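Local atomic coordinates of escJ (Escherichia coli, PDB entry 1YJ7), a protein that probably forms a ring-like membrane platform on which the type III secretion system of enteropathogenic Escherichia coli is assembled. Residues 121-129 and 143-154. The protein carries 3 engineered substitutions. Sequence-based numbering, arbitrary orientation.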
# COMPACT_ATOMS: atom_id res chain seq x y z
N PRO D 121 0.36 -33.83 -14.33
CA PRO D 121 0.35 -34.50 -13.02
C PRO D 121 -0.16 -33.60 -11.90
O PRO D 121 0.47 -32.59 -11.59
CB PRO D 121 1.84 -34.81 -12.78
CG PRO D 121 2.60 -33.76 -13.59
CD PRO D 121 1.64 -33.13 -14.57
N SER D 122 -1.29 -33.97 -11.30
CA SER D 122 -1.89 -33.17 -10.24
C SER D 122 -1.00 -33.07 -8.98
O SER D 122 -0.04 -33.81 -8.77
CB SER D 122 -3.29 -33.72 -9.89
OG SER D 122 -4.19 -33.68 -11.00
N SER D 123 -1.33 -32.11 -8.12
CA SER D 123 -0.76 -32.06 -6.79
C SER D 123 -1.82 -31.48 -5.85
O SER D 123 -2.82 -30.93 -6.29
CB SER D 123 0.52 -31.22 -6.77
OG SER D 123 0.22 -29.88 -7.08
N ALA D 124 -1.61 -31.63 -4.56
CA ALA D 124 -2.56 -31.12 -3.57
C ALA D 124 -1.85 -30.70 -2.31
O ALA D 124 -0.93 -31.36 -1.88
CB ALA D 124 -3.58 -32.18 -3.24
N ALA D 125 -2.31 -29.60 -1.73
CA ALA D 125 -1.84 -29.13 -0.42
C ALA D 125 -2.99 -29.27 0.56
O ALA D 125 -4.08 -28.83 0.27
CB ALA D 125 -1.46 -27.68 -0.53
N VAL D 126 -2.71 -29.88 1.70
CA VAL D 126 -3.72 -30.19 2.71
C VAL D 126 -3.22 -29.74 4.07
O VAL D 126 -2.18 -30.23 4.54
CB VAL D 126 -4.02 -31.69 2.75
CG1 VAL D 126 -5.12 -31.99 3.78
CG2 VAL D 126 -4.41 -32.17 1.38
N LEU D 127 -3.95 -28.81 4.69
CA LEU D 127 -3.66 -28.36 6.05
C LEU D 127 -4.81 -28.81 6.95
O LEU D 127 -5.99 -28.57 6.65
CB LEU D 127 -3.54 -26.85 6.10
CG LEU D 127 -3.33 -26.23 7.49
CD1 LEU D 127 -2.02 -26.67 8.11
CD2 LEU D 127 -3.42 -24.73 7.38
N VAL D 128 -4.46 -29.51 8.01
CA VAL D 128 -5.44 -30.02 8.97
C VAL D 128 -5.11 -29.49 10.34
O VAL D 128 -3.99 -29.59 10.82
CB VAL D 128 -5.45 -31.56 9.00
CG1 VAL D 128 -6.48 -32.10 10.02
CG2 VAL D 128 -5.70 -32.13 7.61
N ILE D 129 -6.11 -28.89 10.99
CA ILE D 129 -5.97 -28.40 12.34
C ILE D 129 -6.69 -29.39 13.24
O ILE D 129 -7.84 -29.74 12.99
CB ILE D 129 -6.62 -27.00 12.52
CG1 ILE D 129 -6.07 -25.97 11.52
CG2 ILE D 129 -6.39 -26.52 13.96
CD1 ILE D 129 -4.50 -25.87 11.46
N ILE D 143 -5.20 -39.98 5.51
CA ILE D 143 -5.59 -38.72 4.88
C ILE D 143 -5.06 -38.60 3.47
O ILE D 143 -5.78 -38.24 2.56
CB ILE D 143 -5.14 -37.53 5.76
CG1 ILE D 143 -5.98 -37.49 7.05
CG2 ILE D 143 -5.24 -36.22 4.99
CD1 ILE D 143 -5.38 -36.65 8.15
N LYS D 144 -3.78 -38.93 3.27
CA LYS D 144 -3.20 -38.83 1.96
C LYS D 144 -3.89 -39.78 0.98
O LYS D 144 -4.16 -39.41 -0.14
CB LYS D 144 -1.71 -39.14 2.01
CG LYS D 144 -0.90 -38.05 2.59
CD LYS D 144 0.58 -38.24 2.24
CE LYS D 144 1.40 -37.10 2.79
NZ LYS D 144 2.85 -37.45 2.82
N ASN D 145 -4.20 -40.98 1.44
CA ASN D 145 -4.86 -41.96 0.58
C ASN D 145 -6.29 -41.52 0.21
O ASN D 145 -6.71 -41.69 -0.94
CB ASN D 145 -4.87 -43.35 1.22
CG ASN D 145 -3.54 -44.07 1.08
OD1 ASN D 145 -2.83 -43.91 0.09
ND2 ASN D 145 -3.21 -44.90 2.07
N LEU D 146 -7.03 -40.94 1.16
CA LEU D 146 -8.35 -40.37 0.87
C LEU D 146 -8.29 -39.23 -0.17
O LEU D 146 -9.06 -39.21 -1.12
CB LEU D 146 -9.03 -39.89 2.15
CG LEU D 146 -9.39 -40.99 3.17
CD1 LEU D 146 -9.69 -40.40 4.52
CD2 LEU D 146 -10.58 -41.81 2.67
N VAL D 147 -7.34 -38.31 -0.01
CA VAL D 147 -7.17 -37.23 -0.95
C VAL D 147 -6.76 -37.77 -2.32
O VAL D 147 -7.32 -37.37 -3.33
CB VAL D 147 -6.13 -36.21 -0.42
CG1 VAL D 147 -5.86 -35.15 -1.46
CG2 VAL D 147 -6.66 -35.55 0.86
N LYS D 148 -5.82 -38.69 -2.34
CA LYS D 148 -5.33 -39.29 -3.58
C LYS D 148 -6.47 -39.83 -4.41
O LYS D 148 -6.57 -39.54 -5.59
CB LYS D 148 -4.35 -40.41 -3.26
CG LYS D 148 -3.75 -41.10 -4.49
CD LYS D 148 -3.17 -42.43 -4.14
CE LYS D 148 -2.51 -43.09 -5.36
NZ LYS D 148 -3.52 -43.53 -6.35
N ASN D 149 -7.35 -40.60 -3.78
CA ASN D 149 -8.40 -41.29 -4.51
C ASN D 149 -9.65 -40.47 -4.75
O ASN D 149 -10.58 -40.94 -5.41
CB ASN D 149 -8.67 -42.64 -3.85
CG ASN D 149 -7.57 -43.65 -4.15
OD1 ASN D 149 -7.19 -43.83 -5.29
ND2 ASN D 149 -7.02 -44.24 -3.12
N SER D 150 -9.66 -39.22 -4.28
CA SER D 150 -10.73 -38.28 -4.56
C SER D 150 -10.60 -37.53 -5.86
O SER D 150 -11.58 -36.98 -6.33
CB SER D 150 -10.86 -37.24 -3.44
OG SER D 150 -11.24 -37.84 -2.23
N VAL D 151 -9.38 -37.49 -6.41
CA VAL D 151 -8.97 -36.47 -7.37
C VAL D 151 -8.29 -37.13 -8.55
O VAL D 151 -7.48 -38.01 -8.37
CB VAL D 151 -7.89 -35.52 -6.71
CG1 VAL D 151 -7.21 -34.61 -7.75
CG2 VAL D 151 -8.48 -34.70 -5.63
N ASP D 152 -8.61 -36.68 -9.75
CA ASP D 152 -8.00 -37.20 -10.97
C ASP D 152 -6.47 -37.08 -10.99
O ASP D 152 -5.92 -36.00 -10.76
CB ASP D 152 -8.60 -36.45 -12.17
CG ASP D 152 -7.95 -36.83 -13.50
OD1 ASP D 152 -7.90 -38.04 -13.84
OD2 ASP D 152 -7.47 -35.96 -14.26
N ASP D 153 -5.82 -38.22 -11.23
CA ASP D 153 -4.40 -38.29 -11.61
C ASP D 153 -3.48 -37.67 -10.56
O ASP D 153 -2.67 -36.80 -10.88
CB ASP D 153 -4.22 -37.61 -12.98
CG ASP D 153 -2.85 -37.87 -13.62
OD1 ASP D 153 -2.40 -37.00 -14.40
OD2 ASP D 153 -2.15 -38.90 -13.43
N LEU D 154 -3.63 -38.12 -9.32
CA LEU D 154 -2.88 -37.61 -8.19
C LEU D 154 -2.07 -38.74 -7.56
O LEU D 154 -2.60 -39.81 -7.25
CB LEU D 154 -3.86 -36.96 -7.17
CG LEU D 154 -3.31 -36.24 -5.95
CD1 LEU D 154 -2.39 -35.09 -6.36
CD2 LEU D 154 -4.46 -35.70 -5.10
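The peptide group between Ser122 and Ser123 carries a methyl of Leu154 on one face. CD1 of Leu154 lies over the carbonyl carbon, 3.6 Å from Ser122 C. At the outer end of the contact, OD1 of the Asp153 carboxylate comes near CA of Pro121. The contact belongs to a beta-alpha-beta unit: strand 123-130, helix 140-150 and the parallel strand 159-165. Segment 143-150 of the helix runs back across strand residues 123-129 at 138°.

Ser122 is gripped by two successive carbonyls of the loop that leaves the helix. Its OG donates to Asp152 O at 2.9 Å. Its backbone N donates to Asp153 O at 3.2 Å, bent to 146° at the hydrogen. Both donors sit close to the line of the carbonyl they meet. OG reaches its acceptor because it stands beside the backbone N, opposite the carbonyl carbon (chi1 -61°). The two bonds tie Ser122 to Asp152 and Asp153 of the loop.

Further along, the contact is apolar. CB of Ala124 touches Leu154 CD2 at 4.1 Å. The same CB meets Val147 CG1, also at 4.1 Å. The side chains of Val126 and Val147 lie alongside each other and point opposite ways, with CG2 of Val126 4.1 Å from CG2 of Val147. Val126 CG1 is looser against Ile143 CG2, at 4.4 Å. Leu99 and Ile95 of helix 80-99 extend this core next to Val126 and Val147.

Ser123 and Ala125 point away from the helix, and both meet the second subunit. OG of Ser123 is hydrogen-bonded there to Asn149 O of that subunit. Within segment 143-154, Ser150 OG donates to Leu146 O, one turn back, at 2.8 Å, tilted out of the carbonyl plane.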